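Local coordinates for protein polyketide synthase PksL (Bacillus subtilis, PDB 5E1V) that probably dehydrates beta-hydroxyacyl intermediates to their alpha,beta-unsaturated forms, serving as a monomeric dehydratase domain of the trans-AT synthase behind bacillaene, at residues N15-H20 and M187-L192; Y19-V22 and N27-P30; L32-I37 and L105-D110; D140-C145 and M156-C161. One frame throughout, in Å; residues are numbered along the deposited sequence.

How the contacts relate
Contacts 1 and 3 lie in the buried core, contact 2 is partly buried, and contact 4 is buried too, but farther from the centre of the chain and bordered by a partly exposed lysine. Helix 16-19 and the hairpin after it link contacts 1 and 2, which share Tyr-19 and His-20; Asp-36, from the helix of contact 3, holds the backbone of Met-187 and Phe-188 in contact 1; Met-156 of contact 4 packs against both contact 1 and contact 2. Chemistry follows place. The core pairs rest on aromatic rings covered by proline or methionine, the hairpin adds main-chain and imidazole hydrogen bonds, and contact 4 brings in a tyrosine hydroxyl and a water.

Contact 1: N15-H20 and M187-L192; sequences NPFIYH and MFHPTL
Phe-17 and Pro-190 make a buried aromatic-proline contact between the short helix 16-19 and the start of helix 190-203, at the junction of the two halves of a double-hotdog dehydratase. Phe-17 CG sits beside its backbone N (chi1 -58°), which turns the ring toward Pro-190. The two side chains cross at about a right angle, Pro-190 lying over one ring face: its CB is 3.9 Å from the centroid of the Phe-17 ring, a CH-pi contact displaced toward the rim, and comes within 3.6 Å of Phe-17 CE1. Two further groups meet the same ring at its edge, near its plane. His-189 CE1 is 3.7 Å from Phe-17 CE1, with the two ring planes turned 71° from each other, and Thr-191 OG1 is also 3.7 Å from Phe-17 CE1. Each helix start is capped on its own. Asn-15 OD1 accepts from Ile-18 N at 3.2 Å, while His-189 ND1 accepts from Thr-191 N at 3.2 Å. Because that donor lies almost in the imidazole plane, the cap fixes the rotation of the His-189 ring and presents CE1 to Phe-17. The hydroxyl of Thr-191 bonds to the carbonyl of Tyr-155, whose ring meets Phe-17 edge-to-face. Beyond this cluster, Leu-29 of strand 26-29 packs on Phe-17, Pro-190 touches Asp-36 of helix 34-44, and the backbone of His-189 is tied to Leu-229.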
loop_
_atom_site.group_PDB
_atom_site.type_symbol
_atom_site.label_atom_id
_atom_site.label_comp_id
_atom_site.label_asym_id
_atom_site.label_seq_id
_atom_site.Cartn_x
_atom_site.Cartn_y
_atom_site.Cartn_z
ATOM N N ASN A 15 11.964 -10.342 -6.510
ATOM C CA ASN A 15 11.321 -9.617 -5.454
ATOM C C ASN A 15 10.043 -10.353 -5.117
ATOM O O ASN A 15 9.208 -10.606 -6.000
ATOM C CB ASN A 15 10.971 -8.197 -5.959
ATOM C CG ASN A 15 10.248 -7.358 -4.937
ATOM O OD1 ASN A 15 9.105 -7.614 -4.528
ATOM N ND2 ASN A 15 10.878 -6.240 -4.600
ATOM N N PRO A 16 9.848 -10.688 -3.823
ATOM C CA PRO A 16 8.694 -11.535 -3.508
ATOM C C PRO A 16 7.353 -10.835 -3.700
ATOM O O PRO A 16 6.348 -11.548 -3.910
ATOM C CB PRO A 16 8.933 -11.926 -2.051
ATOM C CG PRO A 16 9.727 -10.829 -1.480
ATOM C CD PRO A 16 10.552 -10.239 -2.605
ATOM N N PHE A 17 7.294 -9.483 -3.608
ATOM C CA PHE A 17 6.006 -8.822 -3.842
ATOM C C PHE A 17 5.618 -8.927 -5.322
ATOM O O PHE A 17 4.495 -9.177 -5.650
ATOM C CB PHE A 17 6.065 -7.344 -3.383
ATOM C CG PHE A 17 6.426 -7.188 -1.904
ATOM C CD1 PHE A 17 5.569 -7.593 -0.924
ATOM C CD2 PHE A 17 7.676 -6.717 -1.517
ATOM C CE1 PHE A 17 5.856 -7.450 0.468
ATOM C CE2 PHE A 17 8.002 -6.614 -0.147
ATOM C CZ PHE A 17 7.070 -7.007 0.845
ATOM N N ILE A 18 6.592 -8.780 -6.206
ATOM C CA ILE A 18 6.336 -8.858 -7.605
ATOM C C ILE A 18 6.011 -10.299 -7.988
ATOM O O ILE A 18 5.142 -10.546 -8.739
ATOM C CB ILE A 18 7.520 -8.291 -8.410
ATOM C CG1 ILE A 18 7.746 -6.793 -8.090
ATOM C CG2 ILE A 18 7.332 -8.415 -9.870
ATOM C CD1 ILE A 18 8.903 -6.173 -8.798
ATOM N N TYR A 19 6.790 -11.248 -7.519
ATOM C CA TYR A 19 6.545 -12.591 -7.915
ATOM C C TYR A 19 5.185 -13.065 -7.505
ATOM O O TYR A 19 4.529 -13.813 -8.284
ATOM C CB TYR A 19 7.640 -13.466 -7.345
ATOM C CG TYR A 19 7.582 -14.876 -7.798
ATOM C CD1 TYR A 19 8.332 -15.303 -8.862
ATOM C CD2 TYR A 19 6.830 -15.829 -7.096
ATOM C CE1 TYR A 19 8.294 -16.639 -9.289
ATOM C CE2 TYR A 19 6.795 -17.181 -7.502
ATOM C CZ TYR A 19 7.522 -17.588 -8.600
ATOM O OH TYR A 19 7.522 -18.973 -9.019
ATOM N N HIS A 20 4.704 -12.617 -6.354
ATOM C CA HIS A 20 3.466 -13.134 -5.733
ATOM C C HIS A 20 2.260 -12.182 -5.900
ATOM O O HIS A 20 1.240 -12.305 -5.202
ATOM C CB HIS A 20 3.704 -13.445 -4.252
ATOM C CG HIS A 20 4.586 -14.638 -4.036
ATOM N ND1 HIS A 20 4.200 -15.910 -4.427
ATOM C CD2 HIS A 20 5.887 -14.751 -3.657
ATOM C CE1 HIS A 20 5.180 -16.772 -4.184
ATOM N NE2 HIS A 20 6.206 -16.104 -3.701
ATOM N N MET A 187 9.095 -1.189 7.153
ATOM C CA MET A 187 8.570 -0.061 7.916
ATOM C C MET A 187 7.029 -0.057 7.814
ATOM O O MET A 187 6.321 0.090 8.794
ATOM C CB MET A 187 9.139 1.220 7.425
ATOM C CG MET A 187 10.606 1.375 7.696
ATOM S SD MET A 187 11.240 2.986 7.244
ATOM C CE MET A 187 10.429 3.962 8.447
ATOM N N PHE A 188 6.523 -0.171 6.583
ATOM C CA PHE A 188 5.100 -0.279 6.345
ATOM C C PHE A 188 4.885 -1.444 5.398
ATOM O O PHE A 188 4.881 -1.277 4.142
ATOM C CB PHE A 188 4.599 1.115 5.838
ATOM C CG PHE A 188 4.867 2.157 6.844
ATOM C CD1 PHE A 188 4.040 2.207 7.962
ATOM C CD2 PHE A 188 5.905 3.103 6.719
ATOM C CE1 PHE A 188 4.304 3.115 8.995
ATOM C CE2 PHE A 188 6.161 3.983 7.757
ATOM C CZ PHE A 188 5.350 3.967 8.914
ATOM N N HIS A 189 4.760 -2.652 6.017
ATOM C CA HIS A 189 4.862 -3.826 5.233
ATOM C C HIS A 189 3.881 -3.834 4.088
ATOM O O HIS A 189 2.672 -3.843 4.313
ATOM C CB HIS A 189 4.630 -5.098 6.079
ATOM C CG HIS A 189 5.288 -6.303 5.490
ATOM N ND1 HIS A 189 4.762 -6.976 4.434
ATOM C CD2 HIS A 189 6.372 -7.009 5.889
ATOM C CE1 HIS A 189 5.522 -7.991 4.132
ATOM N NE2 HIS A 189 6.533 -8.015 4.984
ATOM N N PRO A 190 4.374 -3.906 2.819
ATOM C CA PRO A 190 3.395 -4.028 1.683
ATOM C C PRO A 190 2.284 -5.051 1.733
ATOM O O PRO A 190 1.246 -4.760 1.332
ATOM C CB PRO A 190 4.266 -4.238 0.504
ATOM C CG PRO A 190 5.561 -3.472 0.896
ATOM C CD PRO A 190 5.753 -3.907 2.280
ATOM N N THR A 191 2.466 -6.204 2.336
ATOM C CA THR A 191 1.358 -7.128 2.551
ATOM C C THR A 191 0.272 -6.652 3.498
ATOM O O THR A 191 -0.947 -6.820 3.286
ATOM C CB THR A 191 1.998 -8.464 3.059
ATOM O OG1 THR A 191 2.872 -8.957 2.006
ATOM C CG2 THR A 191 0.999 -9.452 3.243
ATOM N N LEU A 192 0.688 -5.996 4.561
ATOM C CA LEU A 192 -0.278 -5.383 5.464
ATOM C C LEU A 192 -1.010 -4.257 4.763
ATOM O O LEU A 192 -2.207 -4.154 4.883
ATOM C CB LEU A 192 0.456 -4.904 6.675
ATOM C CG LEU A 192 1.080 -5.928 7.649
ATOM C CD1 LEU A 192 1.675 -5.222 8.801
ATOM C CD2 LEU A 192 0.010 -6.909 8.109
#

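Contact 2: Y19-V22 and N27-P30; sequences YHHV and NVLP
The imidazole of His-21 lies flat against Pro-30, the two side chains running in opposite senses with the proline set against the ring face. Pro-30 CG sits over the centre of the ring, 3.7 Å from the His-21 centroid and 11° off its normal, a clear CH-pi contact. With CG anti to the backbone N (chi1 -174°), the ring turns across to the neighbouring strand, where His-21 ND1 donates to Val-28 O at 2.9 Å. The bond is bent: the donor stands above the carbonyl plane instead of on a lone pair, and the acceptor is tilted out of the ring plane. Proline on a face and carbonyl near the edge together fix the ring's rotation, and His-152 adds an edge-to-face contact. The main chains pair as well, with Val-28 N donating to His-21 O at 3.0 Å. Val-22 and Asn-27 form a non-hydrogen-bonded antiparallel pair, CA to CA 4.5 Å. Strands 21-23 and 26-29 thus make a tight beta hairpin, and its sequence, running from His-21 to Pro-30, matches the HxxxGxxxxP motif of polyketide synthase dehydratases, whose histidine serves in catalysis in relatives and probably does here.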
loop_
_atom_site.group_PDB
_atom_site.type_symbol
_atom_site.label_atom_id
_atom_site.label_comp_id
_atom_site.label_asym_id
_atom_site.label_seq_id
_atom_site.Cartn_x
_atom_site.Cartn_y
_atom_site.Cartn_z
ATOM N N TYR A 19 6.790 -11.248 -7.519
ATOM C CA TYR A 19 6.545 -12.591 -7.915
ATOM C C TYR A 19 5.185 -13.065 -7.505
ATOM O O TYR A 19 4.529 -13.813 -8.284
ATOM C CB TYR A 19 7.640 -13.466 -7.345
ATOM C CG TYR A 19 7.582 -14.876 -7.798
ATOM C CD1 TYR A 19 8.332 -15.303 -8.862
ATOM C CD2 TYR A 19 6.830 -15.829 -7.096
ATOM C CE1 TYR A 19 8.294 -16.639 -9.289
ATOM C CE2 TYR A 19 6.795 -17.181 -7.502
ATOM C CZ TYR A 19 7.522 -17.588 -8.600
ATOM O OH TYR A 19 7.522 -18.973 -9.019
ATOM N N HIS A 20 4.704 -12.617 -6.354
ATOM C CA HIS A 20 3.466 -13.134 -5.733
ATOM C C HIS A 20 2.260 -12.182 -5.900
ATOM O O HIS A 20 1.240 -12.305 -5.202
ATOM C CB HIS A 20 3.704 -13.445 -4.252
ATOM C CG HIS A 20 4.586 -14.638 -4.036
ATOM N ND1 HIS A 20 4.200 -15.910 -4.427
ATOM C CD2 HIS A 20 5.887 -14.751 -3.657
ATOM C CE1 HIS A 20 5.180 -16.772 -4.184
ATOM N NE2 HIS A 20 6.206 -16.104 -3.701
ATOM N N HIS A 21 2.362 -11.295 -6.875
ATOM C CA HIS A 21 1.283 -10.371 -7.108
ATOM C C HIS A 21 1.071 -10.224 -8.572
ATOM O O HIS A 21 1.858 -9.587 -9.255
ATOM C CB HIS A 21 1.605 -9.000 -6.467
ATOM C CG HIS A 21 0.475 -8.025 -6.542
ATOM N ND1 HIS A 21 0.465 -6.985 -7.427
ATOM C CD2 HIS A 21 -0.682 -7.927 -5.834
ATOM C CE1 HIS A 21 -0.624 -6.247 -7.235
ATOM N NE2 HIS A 21 -1.347 -6.812 -6.286
ATOM N N VAL A 22 -0.017 -10.846 -9.062
ATOM C CA VAL A 22 -0.256 -10.998 -10.512
ATOM C C VAL A 22 -1.567 -10.348 -10.837
ATOM O O VAL A 22 -2.584 -10.681 -10.246
ATOM C CB VAL A 22 -0.316 -12.488 -10.942
ATOM C CG1 VAL A 22 -0.538 -12.617 -12.452
ATOM C CG2 VAL A 22 0.966 -13.226 -10.582
ATOM N N ASN A 27 3.080 -9.843 -13.621
ATOM C CA ASN A 27 3.610 -9.614 -12.259
ATOM C C ASN A 27 3.717 -8.096 -12.046
ATOM O O ASN A 27 4.333 -7.418 -12.875
ATOM C CB ASN A 27 4.986 -10.317 -12.116
ATOM C CG ASN A 27 4.847 -11.801 -12.104
ATOM O OD1 ASN A 27 4.594 -12.425 -11.060
ATOM N ND2 ASN A 27 4.849 -12.366 -13.255
ATOM N N VAL A 28 3.168 -7.549 -10.955
ATOM C CA VAL A 28 3.121 -6.144 -10.737
ATOM C C VAL A 28 3.552 -5.813 -9.332
ATOM O O VAL A 28 3.115 -6.431 -8.362
ATOM C CB VAL A 28 1.627 -5.648 -10.871
ATOM C CG1 VAL A 28 1.444 -4.219 -10.378
ATOM C CG2 VAL A 28 1.201 -5.700 -12.272
ATOM N N LEU A 29 4.433 -4.858 -9.191
ATOM C CA LEU A 29 4.679 -4.343 -7.866
ATOM C C LEU A 29 3.393 -3.633 -7.328
ATOM O O LEU A 29 2.928 -2.663 -7.953
ATOM C CB LEU A 29 5.853 -3.372 -7.906
ATOM C CG LEU A 29 6.178 -2.866 -6.504
ATOM C CD1 LEU A 29 6.722 -3.924 -5.547
ATOM C CD2 LEU A 29 7.023 -1.624 -6.499
ATOM N N PRO A 30 2.844 -4.097 -6.206
ATOM C CA PRO A 30 1.651 -3.389 -5.734
ATOM C C PRO A 30 1.962 -1.922 -5.532
ATOM O O PRO A 30 3.006 -1.520 -5.012
ATOM C CB PRO A 30 1.255 -4.105 -4.413
ATOM C CG PRO A 30 2.015 -5.374 -4.410
ATOM C CD PRO A 30 3.245 -5.152 -5.264
#

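Contact 3: L32-I37 and L105-D110; sequences LAYIDI and LYMKAD
Tyr-34 presses one face of its ring onto Met-107, a Met-aromatic contact between the central helix and the enclosing sheet of the first hotdog unit, in which the strands curl round helix 34-44. Met-107 CB lies over the ring, 4.1 Å from the Tyr-34 centroid and 17° off its normal. The thioether sulfur stands higher above the same face, SD being 5.1 Å from that centroid, and the terminal methyl bends back so that Met-107 CE meets Tyr-34 CD1 at 3.8 Å. Met-107 achieves this by sending CG anti to its backbone N (chi1 177°) and then folding at both chi2 and chi3, which sets CB and SD over the ring and brings CE down above the same face but just outside its rim, near CD1. Further out, Leu-57 of strand 53-59 packs against both Tyr-34 and Met-107. The strand itself is irregular here: Tyr-106 and Met-107 both face Ala-89 in a classic beta bulge. Both residues therefore point their first side-chain bond toward the helix, although the ring of Tyr-106 leads off to Ile-71 and Leu-73 of strand 70-81. Asp-36, two residues on from Tyr-34, holds the helix to the backbone of Met-187 and Phe-188. At the outer tip of the contact the hydroxyl reaches the bulge, with Tyr-34 OH 3.5 Å from Tyr-106 CB.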
loop_
_atom_site.group_PDB
_atom_site.type_symbol
_atom_site.label_atom_id
_atom_site.label_comp_id
_atom_site.label_asym_id
_atom_site.label_seq_id
_atom_site.Cartn_x
_atom_site.Cartn_y
_atom_site.Cartn_z
ATOM N N LEU A 32 0.748 0.007 -3.535
ATOM C CA LEU A 32 0.760 0.360 -2.083
ATOM C C LEU A 32 2.144 0.056 -1.417
ATOM O O LEU A 32 2.405 0.488 -0.323
ATOM C CB LEU A 32 -0.350 -0.332 -1.331
ATOM C CG LEU A 32 -1.743 0.281 -1.651
ATOM C CD1 LEU A 32 -2.797 -0.639 -1.087
ATOM C CD2 LEU A 32 -1.835 1.651 -1.003
ATOM N N ALA A 33 3.014 -0.602 -2.178
ATOM C CA ALA A 33 4.376 -0.873 -1.764
ATOM C C ALA A 33 5.247 0.335 -1.825
ATOM O O ALA A 33 6.315 0.369 -1.238
ATOM C CB ALA A 33 4.955 -2.014 -2.603
ATOM N N TYR A 34 4.811 1.391 -2.534
ATOM C CA TYR A 34 5.627 2.639 -2.574
ATOM C C TYR A 34 5.792 3.306 -1.211
ATOM O O TYR A 34 6.715 4.150 -1.030
ATOM C CB TYR A 34 5.007 3.629 -3.609
ATOM C CG TYR A 34 5.290 3.283 -5.023
ATOM C CD1 TYR A 34 6.560 3.156 -5.461
ATOM C CD2 TYR A 34 4.261 3.076 -5.926
ATOM C CE1 TYR A 34 6.853 2.891 -6.827
ATOM C CE2 TYR A 34 4.491 2.810 -7.264
ATOM C CZ TYR A 34 5.772 2.769 -7.743
ATOM O OH TYR A 34 6.026 2.464 -9.045
ATOM N N ILE A 35 4.830 3.138 -0.315
ATOM C CA ILE A 35 4.937 3.734 1.051
ATOM C C ILE A 35 6.210 3.232 1.784
ATOM O O ILE A 35 7.059 4.019 2.243
ATOM C CB ILE A 35 3.684 3.454 1.882
ATOM C CG1 ILE A 35 2.479 4.138 1.172
ATOM C CG2 ILE A 35 3.874 3.982 3.264
ATOM C CD1 ILE A 35 1.154 3.660 1.641
ATOM N N ASP A 36 6.343 1.885 1.783
ATOM C CA ASP A 36 7.552 1.267 2.352
ATOM C C ASP A 36 8.814 1.713 1.645
ATOM O O ASP A 36 9.762 2.166 2.334
ATOM C CB ASP A 36 7.447 -0.231 2.484
ATOM C CG ASP A 36 8.571 -0.770 3.346
ATOM O OD1 ASP A 36 8.470 -0.604 4.578
ATOM O OD2 ASP A 36 9.547 -1.239 2.738
ATOM N N ILE A 37 8.828 1.656 0.305
ATOM C CA ILE A 37 9.939 2.094 -0.496
ATOM C C ILE A 37 10.427 3.508 -0.051
ATOM O O ILE A 37 11.613 3.698 0.313
ATOM C CB ILE A 37 9.650 1.973 -1.996
ATOM C CG1 ILE A 37 9.645 0.502 -2.428
ATOM C CG2 ILE A 37 10.619 2.820 -2.798
ATOM C CD1 ILE A 37 8.866 0.231 -3.662
ATOM N N LEU A 105 8.306 7.118 -16.422
ATOM C CA LEU A 105 7.793 7.626 -15.141
ATOM C C LEU A 105 6.770 6.680 -14.496
ATOM O O LEU A 105 5.699 6.282 -15.047
ATOM C CB LEU A 105 7.232 9.053 -15.273
ATOM C CG LEU A 105 6.802 9.691 -13.942
ATOM C CD1 LEU A 105 7.956 10.066 -13.053
ATOM C CD2 LEU A 105 5.888 10.881 -14.164
ATOM N N TYR A 106 7.119 6.248 -13.276
ATOM C CA TYR A 106 6.200 5.439 -12.526
ATOM C C TYR A 106 5.415 6.150 -11.433
ATOM O O TYR A 106 4.241 5.796 -11.215
ATOM C CB TYR A 106 7.002 4.235 -11.943
ATOM C CG TYR A 106 7.431 3.257 -13.035
ATOM C CD1 TYR A 106 6.532 2.288 -13.514
ATOM C CD2 TYR A 106 8.707 3.236 -13.517
ATOM C CE1 TYR A 106 6.918 1.393 -14.485
ATOM C CE2 TYR A 106 9.103 2.334 -14.484
ATOM C CZ TYR A 106 8.203 1.411 -14.940
ATOM O OH TYR A 106 8.576 0.459 -15.877
ATOM N N MET A 107 6.047 7.023 -10.664
ATOM C CA MET A 107 5.397 7.584 -9.446
ATOM C C MET A 107 6.056 8.955 -9.205
ATOM O O MET A 107 7.239 9.131 -9.393
ATOM C CB MET A 107 5.657 6.590 -8.251
ATOM C CG MET A 107 5.135 7.041 -6.931
ATOM S SD MET A 107 6.340 8.025 -6.104
ATOM C CE MET A 107 7.608 6.815 -5.579
ATOM N N LYS A 108 5.321 9.883 -8.635
ATOM C CA LYS A 108 5.886 11.068 -8.012
ATOM C C LYS A 108 5.112 11.315 -6.708
ATOM O O LYS A 108 4.011 10.841 -6.553
ATOM C CB LYS A 108 5.537 12.269 -8.903
ATOM C CG LYS A 108 6.286 12.344 -10.203
ATOM C CD LYS A 108 5.663 13.459 -11.103
ATOM C CE LYS A 108 6.345 14.755 -10.799
ATOM N NZ LYS A 108 5.676 15.900 -11.498
ATOM N N ALA A 109 5.681 12.103 -5.814
ATOM C CA ALA A 109 5.118 12.354 -4.538
ATOM C C ALA A 109 5.866 13.500 -3.883
ATOM O O ALA A 109 6.950 13.879 -4.298
ATOM C CB ALA A 109 5.248 11.082 -3.646
ATOM N N ASP A 110 5.297 14.007 -2.803
ATOM C CA ASP A 110 5.928 14.999 -1.973
ATOM C C ASP A 110 6.131 14.427 -0.577
ATOM O O ASP A 110 5.291 13.671 -0.112
ATOM C CB ASP A 110 5.054 16.229 -1.829
ATOM C CG ASP A 110 4.672 16.867 -3.227
ATOM O OD1 ASP A 110 5.546 16.921 -4.100
ATOM O OD2 ASP A 110 3.487 17.242 -3.394
#

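Contact 4: D140-C145 and M156-C161; sequences DVYEQC and MKAKGC
Tyr-142 reaches out from helix 138-147 to Lys-157 and Ala-158, and its hydroxyl and its ring face are held very differently. The hydroxyl is tight and polar. Ala-158 N donates to Tyr-142 OH at 2.9 Å in a nearly straight bond (168°), and the same oxygen gives its proton to a water 2.6 Å from Tyr-142 OH, which lies in the plane of the ring. That water passes a hydrogen bond on to Met-156 O at 2.8 Å, so one phenol oxygen ties to the main chain on both sides of Lys-157, directly at Ala-158 N and through the water at Met-156 O. Ala-158 CB packs close to the hydroxyl as well, and Ala-158 O comes 3.4 Å from Tyr-142 CE2 at the ring's edge. With CG beside its backbone N (chi1 -80°), the ring points from the helix toward residues 156-158. In the double-hotdog fold, helix 138-147 follows the edge strand 134-137, and residues 156-161 lead into strand 159-165 next to it; the tyrosine therefore bridges the helix and the incoming end of that strand. His-152 adds an oblique ring contact, its plane at about 60° to that of Tyr-142. On one ring face the aliphatic chain of Lys-157 makes a close CH-pi contact, CG 3.9 Å from the Tyr-142 centroid and over its centre, then bends at chi3 to bring Lys-157 CE within 3.6 Å of Tyr-142 CD2. Only the end of this partly exposed lysine is loose, Lys-157 NZ making a long, weak ion pair with Asp-139.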
loop_
_atom_site.group_PDB
_atom_site.type_symbol
_atom_site.label_atom_id
_atom_site.label_comp_id
_atom_site.label_asym_id
_atom_site.label_seq_id
_atom_site.Cartn_x
_atom_site.Cartn_y
_atom_site.Cartn_z
ATOM N N ASP A 140 -11.551 -15.785 1.721
ATOM C CA ASP A 140 -12.713 -15.696 0.837
ATOM C C ASP A 140 -12.710 -14.444 -0.010
ATOM O O ASP A 140 -13.236 -14.438 -1.114
ATOM C CB ASP A 140 -14.009 -15.777 1.655
ATOM C CG ASP A 140 -14.158 -17.139 2.369
ATOM O OD1 ASP A 140 -13.718 -18.163 1.793
ATOM O OD2 ASP A 140 -14.690 -17.173 3.491
ATOM N N VAL A 141 -12.093 -13.382 0.500
ATOM C CA VAL A 141 -12.000 -12.138 -0.237
ATOM C C VAL A 141 -10.908 -12.320 -1.292
ATOM O O VAL A 141 -11.102 -11.936 -2.426
ATOM C CB VAL A 141 -11.697 -10.975 0.709
ATOM C CG1 VAL A 141 -11.816 -9.634 -0.007
ATOM C CG2 VAL A 141 -12.689 -11.023 1.849
ATOM N N TYR A 142 -9.789 -12.940 -0.913
ATOM C CA TYR A 142 -8.729 -13.222 -1.894
ATOM C C TYR A 142 -9.289 -14.191 -2.960
ATOM O O TYR A 142 -8.900 -14.113 -4.122
ATOM C CB TYR A 142 -7.511 -13.849 -1.244
ATOM C CG TYR A 142 -6.573 -12.849 -0.536
ATOM C CD1 TYR A 142 -5.998 -11.778 -1.237
ATOM C CD2 TYR A 142 -6.239 -12.996 0.781
ATOM C CE1 TYR A 142 -5.169 -10.842 -0.599
ATOM C CE2 TYR A 142 -5.396 -12.076 1.415
ATOM C CZ TYR A 142 -4.871 -11.002 0.720
ATOM O OH TYR A 142 -4.020 -10.140 1.382
ATOM N N GLU A 143 -10.237 -15.059 -2.562
ATOM C CA GLU A 143 -10.917 -15.956 -3.532
ATOM C C GLU A 143 -11.611 -15.138 -4.602
ATOM O O GLU A 143 -11.433 -15.365 -5.818
ATOM C CB GLU A 143 -11.932 -16.845 -2.797
ATOM C CG GLU A 143 -12.121 -18.240 -3.352
ATOM C CD GLU A 143 -13.083 -19.074 -2.485
ATOM O OE1 GLU A 143 -13.910 -18.499 -1.739
ATOM O OE2 GLU A 143 -13.022 -20.318 -2.552
ATOM N N GLN A 144 -12.355 -14.116 -4.180
ATOM C CA GLN A 144 -12.989 -13.203 -5.125
ATOM C C GLN A 144 -12.028 -12.397 -6.006
ATOM O O GLN A 144 -12.288 -12.172 -7.206
ATOM C CB GLN A 144 -13.955 -12.250 -4.367
ATOM C CG GLN A 144 -14.770 -11.256 -5.222
ATOM C CD GLN A 144 -15.668 -11.864 -6.340
ATOM O OE1 GLN A 144 -15.610 -11.464 -7.517
ATOM N NE2 GLN A 144 -16.501 -12.794 -5.968
ATOM N N CYS A 145 -10.933 -11.889 -5.427
ATOM C CA CYS A 145 -9.924 -11.225 -6.235
ATOM C C CYS A 145 -9.463 -12.055 -7.451
ATOM O O CYS A 145 -9.412 -11.541 -8.569
ATOM C CB CYS A 145 -8.731 -10.876 -5.372
ATOM S SG CYS A 145 -9.160 -9.651 -4.110
ATOM N N MET A 156 2.583 -12.411 -0.296
ATOM C CA MET A 156 1.668 -11.254 -0.565
ATOM C C MET A 156 0.236 -11.390 0.028
ATOM O O MET A 156 -0.597 -10.460 -0.093
ATOM C CB MET A 156 1.573 -10.999 -2.081
ATOM C CG MET A 156 2.722 -10.192 -2.679
ATOM S SD MET A 156 2.320 -8.411 -2.846
ATOM C CE MET A 156 1.497 -7.912 -1.380
ATOM N N LYS A 157 -0.093 -12.564 0.601
ATOM C CA LYS A 157 -1.439 -12.797 1.096
ATOM C C LYS A 157 -1.389 -12.560 2.563
ATOM O O LYS A 157 -0.661 -13.250 3.214
ATOM C CB LYS A 157 -1.921 -14.269 0.874
ATOM C CG LYS A 157 -2.738 -14.471 -0.343
ATOM C CD LYS A 157 -3.209 -15.911 -0.517
ATOM C CE LYS A 157 -4.683 -16.056 -0.137
ATOM N NZ LYS A 157 -4.977 -17.534 -0.172
ATOM N N ALA A 158 -2.149 -11.586 3.087
ATOM C CA ALA A 158 -2.216 -11.345 4.463
ATOM C C ALA A 158 -3.142 -12.500 5.024
ATOM O O ALA A 158 -3.805 -13.147 4.239
ATOM C CB ALA A 158 -2.804 -9.947 4.774
ATOM N N LYS A 159 -3.070 -12.698 6.334
ATOM C CA LYS A 159 -3.898 -13.564 7.152
ATOM C C LYS A 159 -4.822 -12.741 8.011
ATOM O O LYS A 159 -4.440 -11.651 8.457
ATOM C CB LYS A 159 -3.001 -14.358 8.080
ATOM C CG LYS A 159 -1.997 -15.125 7.269
ATOM C CD LYS A 159 -2.585 -16.415 6.729
ATOM C CE LYS A 159 -2.130 -17.607 7.548
ATOM N NZ LYS A 159 -2.534 -17.548 8.993
ATOM N N GLY A 160 -6.037 -13.264 8.224
ATOM C CA GLY A 160 -7.048 -12.609 9.058
ATOM C C GLY A 160 -8.455 -12.614 8.461
ATOM O O GLY A 160 -8.777 -13.437 7.610
ATOM N N CYS A 161 -9.258 -11.640 8.885
ATOM C CA CYS A 161 -10.714 -11.651 8.663
ATOM C C CYS A 161 -11.237 -10.246 8.757
ATOM O O CYS A 161 -10.558 -9.358 9.253
ATOM C CB CYS A 161 -11.413 -12.518 9.702
ATOM S SG CYS A 161 -11.107 -11.870 11.339
HETATM O O HOH W 1 -2.493 -8.447 0.090
#